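Anti-cleavage anti-greA transcription factor gfh1 (Thermus thermophilus, PDB 2F23) inhibits the catalytic activities of RNA polymerase by partially occluding its substrate-binding site and preventing NTP binding. Local coordinates at residues A[5-10]-A[135-140]; A[24-29]-A[56-61]; A[31-36]-A[49-54]; A[81-86]-A[102-107]; A[89-94]-A[147-152]. All blocks are in the same frame, centred on the assembly; numbering follows the deposited sequence.

Contact 1 of 5, residues A[5-10]-A[135-140]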
# COMPACT_ATOMS: atom_id res chain seq x y z
N VAL A 5 5.85 -13.66 -1.49
CA VAL A 5 4.70 -12.77 -1.41
C VAL A 5 3.40 -13.55 -1.36
O VAL A 5 3.06 -14.27 -2.29
CB VAL A 5 4.63 -11.82 -2.63
CG1 VAL A 5 3.44 -10.88 -2.51
CG2 VAL A 5 5.92 -11.02 -2.73
N LYS A 6 2.67 -13.39 -0.26
CA LYS A 6 1.40 -14.08 -0.09
C LYS A 6 0.27 -13.06 -0.17
O LYS A 6 0.36 -11.98 0.42
CB LYS A 6 1.35 -14.78 1.27
CG LYS A 6 2.34 -15.92 1.43
CD LYS A 6 2.29 -16.49 2.83
CE LYS A 6 3.19 -15.73 3.80
NZ LYS A 6 2.83 -14.29 3.95
N LEU A 7 -0.78 -13.40 -0.91
CA LEU A 7 -1.94 -12.52 -1.05
C LEU A 7 -3.22 -13.34 -0.97
O LEU A 7 -3.25 -14.50 -1.37
CB LEU A 7 -1.93 -11.81 -2.42
CG LEU A 7 -0.96 -10.65 -2.64
CD1 LEU A 7 -1.01 -10.22 -4.11
CD2 LEU A 7 -1.35 -9.49 -1.75
N THR A 8 -4.27 -12.74 -0.42
CA THR A 8 -5.55 -13.42 -0.39
C THR A 8 -6.18 -13.03 -1.73
O THR A 8 -5.64 -12.18 -2.44
CB THR A 8 -6.47 -12.89 0.73
OG1 THR A 8 -6.57 -11.47 0.62
CG2 THR A 8 -5.92 -13.26 2.10
N LYS A 9 -7.30 -13.64 -2.07
CA LYS A 9 -7.96 -13.28 -3.32
C LYS A 9 -8.32 -11.80 -3.29
O LYS A 9 -8.19 -11.11 -4.30
CB LYS A 9 -9.21 -14.15 -3.52
CG LYS A 9 -8.89 -15.63 -3.64
CD LYS A 9 -10.13 -16.47 -3.92
CE LYS A 9 -10.70 -16.20 -5.30
NZ LYS A 9 -11.79 -17.16 -5.63
N ALA A 10 -8.76 -11.32 -2.13
CA ALA A 10 -9.13 -9.92 -1.99
C ALA A 10 -7.91 -9.01 -2.14
O ALA A 10 -7.98 -7.96 -2.79
CB ALA A 10 -9.79 -9.68 -0.63
N GLY A 135 -2.07 -11.70 3.86
CA GLY A 135 -2.36 -11.66 2.44
C GLY A 135 -3.33 -10.55 2.08
O GLY A 135 -3.42 -10.16 0.91
N ASP A 136 -4.08 -10.05 3.06
CA ASP A 136 -5.02 -8.97 2.79
C ASP A 136 -4.25 -7.67 2.58
O ASP A 136 -3.15 -7.48 3.11
CB ASP A 136 -6.01 -8.78 3.95
CG ASP A 136 -7.13 -9.81 3.95
OD1 ASP A 136 -7.48 -10.31 2.86
OD2 ASP A 136 -7.67 -10.10 5.03
N VAL A 137 -4.84 -6.76 1.80
CA VAL A 137 -4.24 -5.47 1.50
C VAL A 137 -5.21 -4.41 2.02
O VAL A 137 -6.38 -4.40 1.66
CB VAL A 137 -4.01 -5.32 -0.01
CG1 VAL A 137 -3.51 -3.92 -0.34
CG2 VAL A 137 -2.98 -6.35 -0.45
N LEU A 138 -4.70 -3.53 2.87
CA LEU A 138 -5.52 -2.51 3.51
C LEU A 138 -4.95 -1.10 3.40
O LEU A 138 -3.74 -0.92 3.32
CB LEU A 138 -5.65 -2.85 5.00
CG LEU A 138 -5.97 -4.31 5.32
CD1 LEU A 138 -5.59 -4.63 6.77
CD2 LEU A 138 -7.43 -4.57 5.06
N SER A 139 -5.84 -0.12 3.38
CA SER A 139 -5.43 1.28 3.37
C SER A 139 -5.63 1.70 4.82
O SER A 139 -6.75 1.65 5.34
CB SER A 139 -6.32 2.10 2.43
OG SER A 139 -6.08 1.76 1.08
N LEU A 140 -4.55 2.10 5.48
CA LEU A 140 -4.63 2.47 6.89
C LEU A 140 -4.29 3.92 7.19
O LEU A 140 -3.41 4.51 6.56
CB LEU A 140 -3.72 1.56 7.71
CG LEU A 140 -3.96 0.06 7.57
CD1 LEU A 140 -2.89 -0.71 8.33
CD2 LEU A 140 -5.35 -0.30 8.08
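Thr-8 OG1 is gripped by two partners: it donates to Asp-136 OD1 at 2.7 Å and accepts the backbone N-H of Gly-11 in the first turn of helix 9-37. A chi1 of 53° sets the hydroxyl between the threonine's own backbone N and carbonyl carbon, where it serves both. It meets OD1 on the anti side, 26° out of the carboxylate plane, while Thr-8 CG2 rests 3.4 Å from Asp-136 OD1. The carboxylate is fixed at its other oxygen too, since OD2 is bound by His-132 ND1 and Arg-133 N. Nearness to a helix start would probably help to stabilise its negative charge. Next to this pair, Thr-8 N reaches Gly-135 O at 3.0 Å. Leu-7 CD2 lies 3.4 Å from the same Gly-135 O and 3.8 Å from Val-137 CG2. Gly-135 must itself be side-chain free, for a CB would run into Thr-8 N and Leu-7 C. A valine in place of Thr-8 would lack the hydroxyl, and would probably leave Asp-136 OD1 and the Gly-11 N-H without their shared mate. One side chain thus does two jobs: it is a classic threonine N-cap, opening the first coiled-coil helix, and it ties that helix to the loop that leads into edge strand 137-142 of the FKBP-like C-terminal domain.

Contact 2 of 5, residues A[24-29]-A[56-61]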
# COMPACT_ATOMS: atom_id res chain seq x y z
N GLU A 24 -3.66 3.82 -16.14
CA GLU A 24 -4.46 4.90 -16.72
C GLU A 24 -3.74 6.22 -16.48
O GLU A 24 -3.64 7.05 -17.39
CB GLU A 24 -5.85 4.93 -16.07
CG GLU A 24 -6.70 3.71 -16.36
CD GLU A 24 -8.01 3.70 -15.59
OE1 GLU A 24 -8.82 2.78 -15.81
OE2 GLU A 24 -8.22 4.61 -14.76
N ARG A 25 -3.24 6.40 -15.27
CA ARG A 25 -2.53 7.62 -14.92
C ARG A 25 -1.25 7.75 -15.73
O ARG A 25 -0.85 8.86 -16.10
CB ARG A 25 -2.21 7.63 -13.43
CG ARG A 25 -3.46 7.65 -12.56
CD ARG A 25 -3.16 7.44 -11.09
NE ARG A 25 -4.39 7.36 -10.32
CZ ARG A 25 -4.45 7.15 -9.01
NH1 ARG A 25 -3.33 7.00 -8.31
NH2 ARG A 25 -5.62 7.09 -8.40
N LEU A 26 -0.60 6.62 -16.02
CA LEU A 26 0.64 6.65 -16.80
C LEU A 26 0.35 7.09 -18.23
O LEU A 26 1.11 7.87 -18.81
CB LEU A 26 1.30 5.27 -16.81
CG LEU A 26 2.58 5.19 -17.65
CD1 LEU A 26 3.59 6.20 -17.14
CD2 LEU A 26 3.15 3.78 -17.60
N GLN A 27 -0.75 6.60 -18.79
CA GLN A 27 -1.12 6.97 -20.16
C GLN A 27 -1.32 8.49 -20.22
O GLN A 27 -0.85 9.15 -21.15
CB GLN A 27 -2.41 6.25 -20.57
CG GLN A 27 -2.80 6.47 -22.03
CD GLN A 27 -4.05 5.70 -22.42
OE1 GLN A 27 -4.45 5.69 -23.58
NE2 GLN A 27 -4.68 5.05 -21.44
N GLU A 28 -2.01 9.03 -19.22
CA GLU A 28 -2.27 10.46 -19.16
C GLU A 28 -0.97 11.24 -18.98
O GLU A 28 -0.75 12.26 -19.65
CB GLU A 28 -3.22 10.76 -18.00
CG GLU A 28 -4.57 10.08 -18.10
CD GLU A 28 -5.43 10.28 -16.87
OE1 GLU A 28 -6.58 9.79 -16.86
OE2 GLU A 28 -4.95 10.91 -15.90
N ALA A 29 -0.11 10.77 -18.08
CA ALA A 29 1.17 11.43 -17.81
C ALA A 29 2.06 11.42 -19.05
O ALA A 29 2.82 12.36 -19.28
CB ALA A 29 1.88 10.74 -16.65
N ALA A 56 7.67 9.46 -13.98
CA ALA A 56 8.57 8.53 -13.29
C ALA A 56 7.96 8.04 -11.98
O ALA A 56 8.13 6.88 -11.61
CB ALA A 56 9.91 9.20 -13.02
N ARG A 57 7.24 8.92 -11.28
CA ARG A 57 6.62 8.55 -10.02
C ARG A 57 5.62 7.43 -10.26
O ARG A 57 5.58 6.45 -9.52
CB ARG A 57 5.90 9.75 -9.39
CG ARG A 57 5.33 9.47 -7.99
CD ARG A 57 4.60 10.68 -7.41
NE ARG A 57 3.32 10.93 -8.07
CZ ARG A 57 2.23 10.19 -7.87
NH1 ARG A 57 1.11 10.49 -8.51
NH2 ARG A 57 2.26 9.16 -7.03
N ILE A 58 4.82 7.58 -11.31
CA ILE A 58 3.82 6.58 -11.64
C ILE A 58 4.47 5.27 -12.08
O ILE A 58 4.08 4.19 -11.65
CB ILE A 58 2.89 7.09 -12.76
CG1 ILE A 58 2.15 8.34 -12.28
CG2 ILE A 58 1.88 5.99 -13.15
CD1 ILE A 58 1.48 9.12 -13.40
N GLU A 59 5.48 5.37 -12.94
CA GLU A 59 6.18 4.18 -13.41
C GLU A 59 6.75 3.36 -12.26
O GLU A 59 6.70 2.13 -12.30
CB GLU A 59 7.31 4.58 -14.37
CG GLU A 59 6.80 5.25 -15.62
CD GLU A 59 7.91 5.77 -16.50
OE1 GLU A 59 8.87 6.35 -15.95
OE2 GLU A 59 7.82 5.62 -17.73
N ALA A 60 7.26 4.04 -11.24
CA ALA A 60 7.83 3.35 -10.08
C ALA A 60 6.76 2.58 -9.32
O ALA A 60 7.01 1.49 -8.81
CB ALA A 60 8.51 4.35 -9.16
N ARG A 61 5.56 3.15 -9.22
CA ARG A 61 4.48 2.48 -8.52
C ARG A 61 4.06 1.25 -9.32
O ARG A 61 3.84 0.18 -8.76
CB ARG A 61 3.29 3.43 -8.35
CG ARG A 61 3.57 4.62 -7.44
CD ARG A 61 2.45 5.65 -7.51
NE ARG A 61 1.22 5.21 -6.86
CZ ARG A 61 1.05 5.15 -5.54
NH1 ARG A 61 2.03 5.51 -4.72
NH2 ARG A 61 -0.11 4.76 -5.04
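Leu-26 and Ile-58 face each other where the antiparallel helical segments 24-29 and 56-61, their axes 9.4 Å apart and their directions 154° from one another, bring the CA atoms of these two residues to within 6.1 Å. Ile-58 fills the middle of the interface, and its two branches divide the work. Ile-58 CG2 lies against Leu-26 CB at 3.8 Å, whereas the longer arm, carried outward by a nearly anti chi2 (166°), brings Ile-58 CD1 against Ala-29 CB at 3.7 Å and the backbone O of Arg-25 at 3.6 Å. Leu-26 then reaches onward: the Leu-26 and Glu-59 side chains cross at about a right angle, Leu-26 CD1 touching Glu-59 CG at 3.7 Å. An alanine in place of Ile-58 would lose both branches, and would probably open a gap facing Leu-26 and Ala-29. Polar ends are turned to other tasks. Glu-59 pairs with Lys-55 along its own helix, and Arg-25 NH1 with Glu-22, whose other oxygen forms a long, weak ion pair with Arg-61. No hydrogen bond joins the two segments. Such chemistry, an aliphatic seam flanked by charges paired mostly within each helix, illustrates how a coiled-coil hairpin can be held by apolar contact while its borders carry charged groups.

Contact 3 of 5, residues A[31-36]-A[49-54]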
# COMPACT_ATOMS: atom_id res chain seq x y z
N LYS A 31 0.95 11.32 -22.20
CA LYS A 31 0.35 12.23 -23.18
C LYS A 31 0.77 13.66 -22.85
O LYS A 31 1.16 14.42 -23.74
CB LYS A 31 -1.18 12.12 -23.14
CG LYS A 31 -1.89 13.00 -24.15
CD LYS A 31 -3.40 12.87 -24.03
CE LYS A 31 -3.91 13.39 -22.69
NZ LYS A 31 -3.62 14.83 -22.50
N ILE A 32 0.71 14.02 -21.58
CA ILE A 32 1.10 15.36 -21.14
C ILE A 32 2.56 15.64 -21.49
O ILE A 32 2.89 16.71 -22.01
CB ILE A 32 0.90 15.52 -19.61
CG1 ILE A 32 -0.60 15.54 -19.30
CG2 ILE A 32 1.58 16.79 -19.11
CD1 ILE A 32 -0.91 15.63 -17.82
N LEU A 33 3.44 14.67 -21.21
CA LEU A 33 4.85 14.84 -21.51
C LEU A 33 5.07 15.04 -23.00
O LEU A 33 5.80 15.93 -23.42
CB LEU A 33 5.65 13.62 -21.03
CG LEU A 33 7.14 13.65 -21.39
CD1 LEU A 33 7.79 14.88 -20.77
CD2 LEU A 33 7.82 12.38 -20.90
N GLN A 34 4.42 14.21 -23.81
CA GLN A 34 4.56 14.30 -25.26
C GLN A 34 4.10 15.66 -25.77
O GLN A 34 4.76 16.26 -26.63
CB GLN A 34 3.75 13.19 -25.94
CG GLN A 34 3.92 13.13 -27.45
CD GLN A 34 5.37 12.93 -27.86
OE1 GLN A 34 6.06 12.05 -27.35
NE2 GLN A 34 5.84 13.75 -28.80
N GLU A 35 2.97 16.15 -25.26
CA GLU A 35 2.44 17.44 -25.66
C GLU A 35 3.45 18.56 -25.37
O GLU A 35 3.66 19.44 -26.20
CB GLU A 35 1.13 17.75 -24.92
CG GLU A 35 0.07 16.66 -25.00
CD GLU A 35 -0.43 16.41 -26.40
OE1 GLU A 35 0.38 16.00 -27.26
OE2 GLU A 35 -1.64 16.60 -26.65
N LEU A 36 4.07 18.50 -24.19
CA LEU A 36 5.05 19.51 -23.80
C LEU A 36 6.32 19.43 -24.63
O LEU A 36 6.96 20.45 -24.90
CB LEU A 36 5.39 19.37 -22.31
CG LEU A 36 4.27 19.69 -21.33
CD1 LEU A 36 4.75 19.43 -19.91
CD2 LEU A 36 3.83 21.14 -21.48
N GLU A 49 10.14 19.28 -16.78
CA GLU A 49 10.75 18.55 -15.68
C GLU A 49 9.69 17.98 -14.74
O GLU A 49 9.81 16.84 -14.29
CB GLU A 49 11.72 19.45 -14.91
CG GLU A 49 13.00 19.76 -15.68
CD GLU A 49 13.72 18.50 -16.14
OE1 GLU A 49 13.99 17.62 -15.29
OE2 GLU A 49 14.02 18.39 -17.35
N ALA A 50 8.66 18.77 -14.47
CA ALA A 50 7.58 18.32 -13.59
C ALA A 50 6.84 17.16 -14.23
O ALA A 50 6.45 16.21 -13.56
CB ALA A 50 6.62 19.48 -13.30
N ALA A 51 6.65 17.24 -15.55
CA ALA A 51 5.95 16.19 -16.29
C ALA A 51 6.76 14.90 -16.27
O ALA A 51 6.20 13.81 -16.12
CB ALA A 51 5.70 16.64 -17.72
N LYS A 52 8.08 15.02 -16.42
CA LYS A 52 8.93 13.84 -16.40
C LYS A 52 8.96 13.25 -14.98
O LYS A 52 8.99 12.02 -14.82
CB LYS A 52 10.34 14.18 -16.87
CG LYS A 52 10.42 14.53 -18.35
CD LYS A 52 11.86 14.69 -18.83
CE LYS A 52 12.55 15.87 -18.17
NZ LYS A 52 13.94 16.04 -18.68
N GLN A 53 8.94 14.11 -13.97
CA GLN A 53 8.97 13.65 -12.59
C GLN A 53 7.70 12.87 -12.23
O GLN A 53 7.77 11.85 -11.55
CB GLN A 53 9.14 14.83 -11.63
CG GLN A 53 9.19 14.42 -10.16
CD GLN A 53 9.38 15.59 -9.22
OE1 GLN A 53 8.54 16.49 -9.15
NE2 GLN A 53 10.49 15.60 -8.50
N GLU A 54 6.56 13.35 -12.71
CA GLU A 54 5.29 12.69 -12.42
C GLU A 54 5.20 11.35 -13.16
O GLU A 54 4.73 10.36 -12.60
CB GLU A 54 4.12 13.60 -12.80
CG GLU A 54 2.73 13.00 -12.56
CD GLU A 54 2.47 12.59 -11.12
OE1 GLU A 54 3.28 12.90 -10.22
OE2 GLU A 54 1.42 11.95 -10.87
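Leu-33 meets Lys-52, and Leu-36 meets Ala-51, through aliphatic carbon alone: no flat group is stacked over another between segments 31-36 and 49-54. Flat groups belong to the borders instead. The Glu-49 carboxylate is approached on the syn side of OE2, 30° out of its plane, by Lys-52 NZ one turn along the same helix, while the carboxylate of Glu-54 is engaged by Arg-57 and the amide of Gln-34 by Glu-38. This is the antiparallel coiled-coil hairpin of the Gre family, far out along the helices and toward the loop that joins them. The directions of helices 31-36 and 49-54 differ by 155° and their axes approach to 9.2 Å, closest in CA atoms at Leu-33 and Ala-51. A small residue at that point is instructive. Ala-51 CB, directed toward the other helix, receives Leu-36 CD1 at 3.7 Å and Leu-33 CD1 at 4.1 Å, with Ile-32 CG2 more distant. The leucines arrive by different routes: Leu-33 sends CG anti to its backbone N (chi1 176°), Leu-36 sends CG beside its own. Leu-48 of the second helix also touches both leucines. Lys-52 is an amphipathic border, its methylene part lying obliquely against a leucine and its bent chain leading the ammonium away from the seam to its acidic mate. The two halves of that role are seen in two distances: Lys-52 CG stands 3.6 Å from Leu-33 CD1, and Lys-52 NZ only 2.7 Å from Glu-49 OE2.

Contact 4 of 5, residues A[81-86]-A[102-107]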
# COMPACT_ATOMS: atom_id res chain seq x y z
N GLU A 81 -4.10 -17.17 11.06
CA GLU A 81 -4.70 -16.42 12.15
C GLU A 81 -5.52 -15.25 11.62
O GLU A 81 -5.42 -14.88 10.45
CB GLU A 81 -3.62 -15.91 13.10
CG GLU A 81 -2.96 -17.00 13.95
CD GLU A 81 -1.96 -16.45 14.96
OE1 GLU A 81 -2.27 -15.44 15.62
OE2 GLU A 81 -0.87 -17.05 15.11
N VAL A 82 -6.35 -14.68 12.49
CA VAL A 82 -7.17 -13.54 12.11
C VAL A 82 -6.91 -12.45 13.15
O VAL A 82 -6.80 -12.73 14.34
CB VAL A 82 -8.68 -13.91 12.06
CG1 VAL A 82 -9.14 -14.43 13.39
CG2 VAL A 82 -9.49 -12.69 11.63
N ILE A 83 -6.78 -11.21 12.68
CA ILE A 83 -6.48 -10.08 13.56
C ILE A 83 -7.58 -9.70 14.54
O ILE A 83 -8.70 -9.38 14.14
CB ILE A 83 -6.12 -8.83 12.73
CG1 ILE A 83 -4.94 -9.15 11.81
CG2 ILE A 83 -5.80 -7.66 13.65
CD1 ILE A 83 -4.67 -8.10 10.77
N GLY A 84 -7.23 -9.71 15.82
CA GLY A 84 -8.17 -9.35 16.86
C GLY A 84 -7.44 -8.66 17.99
O GLY A 84 -6.25 -8.36 17.90
N LEU A 85 -8.15 -8.41 19.08
CA LEU A 85 -7.55 -7.77 20.24
C LEU A 85 -6.35 -8.62 20.68
O LEU A 85 -6.47 -9.84 20.84
CB LEU A 85 -8.60 -7.69 21.35
CG LEU A 85 -8.39 -6.81 22.58
CD1 LEU A 85 -8.06 -5.38 22.16
CD2 LEU A 85 -9.67 -6.84 23.41
N GLY A 86 -5.20 -7.98 20.84
CA GLY A 86 -4.01 -8.70 21.27
C GLY A 86 -3.08 -9.16 20.15
O GLY A 86 -1.93 -9.54 20.40
N VAL A 102 2.45 -3.63 14.33
CA VAL A 102 1.52 -3.02 15.27
C VAL A 102 0.86 -4.09 16.10
O VAL A 102 0.87 -5.27 15.74
CB VAL A 102 0.40 -2.24 14.54
CG1 VAL A 102 0.99 -1.17 13.65
CG2 VAL A 102 -0.45 -3.21 13.73
N GLN A 103 0.31 -3.70 17.24
CA GLN A 103 -0.42 -4.63 18.07
C GLN A 103 -1.75 -3.98 18.37
O GLN A 103 -1.80 -2.84 18.83
CB GLN A 103 0.31 -4.94 19.38
CG GLN A 103 -0.51 -5.87 20.27
CD GLN A 103 0.20 -6.28 21.55
OE1 GLN A 103 0.77 -5.45 22.25
NE2 GLN A 103 0.14 -7.57 21.86
N VAL A 104 -2.83 -4.70 18.09
CA VAL A 104 -4.16 -4.19 18.36
C VAL A 104 -4.41 -4.35 19.86
O VAL A 104 -4.28 -5.45 20.40
CB VAL A 104 -5.24 -4.96 17.56
CG1 VAL A 104 -6.62 -4.47 17.94
CG2 VAL A 104 -5.01 -4.77 16.06
N VAL A 105 -4.75 -3.26 20.53
CA VAL A 105 -5.00 -3.30 21.97
C VAL A 105 -6.25 -2.52 22.34
O VAL A 105 -6.85 -1.86 21.49
CB VAL A 105 -3.80 -2.71 22.75
CG1 VAL A 105 -2.54 -3.53 22.47
CG2 VAL A 105 -3.57 -1.26 22.33
N SER A 106 -6.64 -2.59 23.60
CA SER A 106 -7.81 -1.84 24.04
C SER A 106 -7.45 -0.36 24.04
O SER A 106 -6.28 0.01 24.15
CB SER A 106 -8.23 -2.28 25.45
OG SER A 106 -8.77 -3.59 25.41
N PRO A 107 -8.45 0.51 23.89
CA PRO A 107 -8.23 1.96 23.86
C PRO A 107 -7.30 2.49 24.95
O PRO A 107 -6.43 3.32 24.68
CB PRO A 107 -9.65 2.52 23.98
CG PRO A 107 -10.44 1.52 23.20
CD PRO A 107 -9.88 0.20 23.70
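Gly-86 and Val-104 make the tight part of this contact, for the backbone N of Gly-86 donates to Val-104 O at 2.7 Å, the donor tilted 29° from the carbonyl plane. Gln-103, on an extended chain, sends NE2 to Gly-86 O at 3.2 Å; the oxygen lies near the amide plane, but the amide nitrogen stands above the carbonyl plane. Gly-86 is thus held at both N and O, and its backbone angles call for glycine, since a CB would jam against the preceding carbonyl O. Around these bonds the valine is wedged against the loop. Val-104 CB lies 3.6 Å from Gly-84 O, and Val-104 CG2 meets Ile-83 CG2 at 3.8 Å, the two side chains crossing at about a right angle. With CG1 anti to the backbone N (chi1 176°), Val-104 turns its other methyl, CG2, to that isoleucine. The outer side is looser. Leu-85 is exposed, and although its CB starts away from the strand, the side chain curls back until Leu-85 CD1 rests 3.4 Å from both Val-105 C and Ser-106 N, with Ser-106 OG further along. The whole lies at one end of the C-terminal sheet: strand 99-105, flanked by 88-92 and 117-120, receives the loop that leads into strand 88-92, while Ile-83 reaches Val-89 and Ile-154 and bonds through its backbone to Gly-131 and His-132.

Contact 5 of 5, residues A[89-94]-A[147-152]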
# COMPACT_ATOMS: atom_id res chain seq x y z
N VAL A 89 0.68 -7.58 14.44
CA VAL A 89 0.62 -7.70 12.99
C VAL A 89 1.82 -7.07 12.29
O VAL A 89 2.18 -5.92 12.57
CB VAL A 89 -0.66 -7.02 12.47
CG1 VAL A 89 -0.90 -7.37 11.01
CG2 VAL A 89 -1.85 -7.44 13.33
N GLU A 90 2.42 -7.83 11.39
CA GLU A 90 3.54 -7.34 10.60
C GLU A 90 2.95 -6.92 9.26
O GLU A 90 2.23 -7.69 8.63
CB GLU A 90 4.58 -8.45 10.40
CG GLU A 90 5.29 -8.84 11.68
CD GLU A 90 6.26 -9.98 11.48
OE1 GLU A 90 7.06 -9.92 10.52
OE2 GLU A 90 6.24 -10.93 12.29
N LEU A 91 3.25 -5.69 8.85
CA LEU A 91 2.73 -5.11 7.62
C LEU A 91 3.86 -4.67 6.69
O LEU A 91 4.96 -4.38 7.14
CB LEU A 91 1.89 -3.87 7.95
CG LEU A 91 0.75 -4.04 8.95
CD1 LEU A 91 0.29 -2.67 9.43
CD2 LEU A 91 -0.39 -4.80 8.30
N GLU A 92 3.57 -4.63 5.40
CA GLU A 92 4.55 -4.20 4.42
C GLU A 92 3.88 -3.39 3.32
O GLU A 92 2.93 -3.85 2.69
CB GLU A 92 5.28 -5.39 3.79
CG GLU A 92 6.28 -4.98 2.71
CD GLU A 92 6.88 -6.16 1.98
OE1 GLU A 92 7.75 -6.85 2.56
OE2 GLU A 92 6.47 -6.40 0.82
N ASP A 93 4.39 -2.18 3.11
CA ASP A 93 3.87 -1.28 2.09
C ASP A 93 4.27 -1.88 0.74
O ASP A 93 5.46 -2.04 0.45
CB ASP A 93 4.50 0.10 2.26
CG ASP A 93 3.90 1.14 1.34
OD1 ASP A 93 3.66 0.82 0.16
OD2 ASP A 93 3.68 2.29 1.79
N PRO A 94 3.29 -2.24 -0.10
CA PRO A 94 3.58 -2.84 -1.41
C PRO A 94 4.29 -1.92 -2.40
O PRO A 94 4.92 -2.40 -3.34
CB PRO A 94 2.21 -3.29 -1.90
CG PRO A 94 1.28 -2.32 -1.26
CD PRO A 94 1.83 -2.19 0.14
N ARG A 147 -1.77 5.16 4.21
CA ARG A 147 -0.82 4.30 3.52
C ARG A 147 -1.44 2.94 3.27
O ARG A 147 -2.33 2.51 4.00
CB ARG A 147 0.45 4.13 4.36
CG ARG A 147 1.22 5.42 4.61
CD ARG A 147 2.44 5.55 3.70
NE ARG A 147 2.13 5.94 2.33
CZ ARG A 147 1.71 5.11 1.38
NH1 ARG A 147 1.53 3.82 1.64
NH2 ARG A 147 1.48 5.57 0.15
N GLU A 148 -0.96 2.25 2.24
CA GLU A 148 -1.46 0.93 1.90
C GLU A 148 -0.48 -0.12 2.41
O GLU A 148 0.73 -0.00 2.20
CB GLU A 148 -1.64 0.81 0.39
CG GLU A 148 -1.98 -0.59 -0.10
CD GLU A 148 -2.34 -0.63 -1.58
OE1 GLU A 148 -3.55 -0.57 -1.90
OE2 GLU A 148 -1.42 -0.73 -2.41
N PHE A 149 -1.00 -1.15 3.08
CA PHE A 149 -0.16 -2.22 3.61
C PHE A 149 -0.70 -3.60 3.34
O PHE A 149 -1.91 -3.82 3.34
CB PHE A 149 -0.01 -2.10 5.13
CG PHE A 149 0.77 -0.90 5.58
CD1 PHE A 149 0.12 0.27 5.96
CD2 PHE A 149 2.16 -0.95 5.65
CE1 PHE A 149 0.84 1.37 6.39
CE2 PHE A 149 2.89 0.15 6.08
CZ PHE A 149 2.23 1.32 6.46
N ARG A 150 0.22 -4.54 3.14
CA ARG A 150 -0.15 -5.94 2.94
C ARG A 150 0.14 -6.60 4.28
O ARG A 150 1.17 -6.31 4.90
CB ARG A 150 0.73 -6.57 1.85
CG ARG A 150 0.52 -8.06 1.66
CD ARG A 150 1.30 -8.55 0.45
NE ARG A 150 2.74 -8.37 0.62
CZ ARG A 150 3.55 -9.26 1.17
NH1 ARG A 150 3.06 -10.42 1.61
NH2 ARG A 150 4.84 -9.00 1.28
N VAL A 151 -0.77 -7.45 4.74
CA VAL A 151 -0.57 -8.15 6.00
C VAL A 151 0.38 -9.31 5.74
O VAL A 151 0.07 -10.22 4.98
CB VAL A 151 -1.91 -8.70 6.55
CG1 VAL A 151 -1.68 -9.43 7.86
CG2 VAL A 151 -2.89 -7.55 6.75
N VAL A 152 1.55 -9.27 6.38
CA VAL A 152 2.56 -10.30 6.19
C VAL A 152 2.54 -11.41 7.22
O VAL A 152 2.78 -12.58 6.90
CB VAL A 152 3.97 -9.66 6.17
CG1 VAL A 152 5.04 -10.73 6.07
CG2 VAL A 152 4.07 -8.70 4.99
O HOH W 1 3.80 -5.62 0.41
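Glu-92 and Arg-150 lie side by side, pointing the same way, across two adjacent antiparallel strands of the central sheet in the FKBP-like C-terminal domain. They form a hydrogen-bonded pair, with Arg-150 N to Glu-92 O at 2.8 Å and a return bond from Glu-92 N. Their charged ends are turned steeply, the planes 78° apart: Glu-92 OE2 lies at the guanidinium edge, in its plane, yet Arg-150 NH2 meets that oxygen at 3.1 Å from above the carboxylate plane. Val-152 CG2 sits 3.6 Å above one face of the Arg-150 guanidinium, toward its rim, which probably helps to limit its rotation. On the other side of the sheet, Leu-91 faces Val-151 in a non-hydrogen-bonded pair, while Leu-91 CB packs obliquely on Phe-149 CD2 at 3.7 Å. A second salt bridge is flatter: Asp-93 and Arg-147 planes are 27° apart, and an arginine chain bent at chi2 and chi3 curls Arg-147 NH1 to within 2.6 Å of Asp-93 OD2. Asp-93 OD1 meanwhile binds the N-H groups of Leu-95 and Ser-96, fixing the carboxylate at the strand's exit. One water completes the first bridge, donating to Glu-92 O and to Glu-92 OE2 and accepting from Arg-150 NE at 3.0 Å.

Contacts 2 and 3 share helices 9-37 and 46-71, and differ by depth: contact 2 is partly buried, contact 3 a surface contact further from the chain's centre. Both are apolar seams without hydrogen bonds across them. Contacts 4 and 5 belong to the C-terminal sheet, on adjoining strands, and use backbone hydrogen bonds, contact 4 with one from a glutamine side chain as well; contact 5, near the centre, adds salt bridges, whereas contact 4 ties a loop to the sheet's end. Contact 1 bridges the two domains, touching contact 5 through neighbouring strands 137-142 and 145-155 while its helix runs on to contacts 2 and 3. Chemistry follows place: polar bonds at the junction and in the sheet, aliphatic contact along the hairpin.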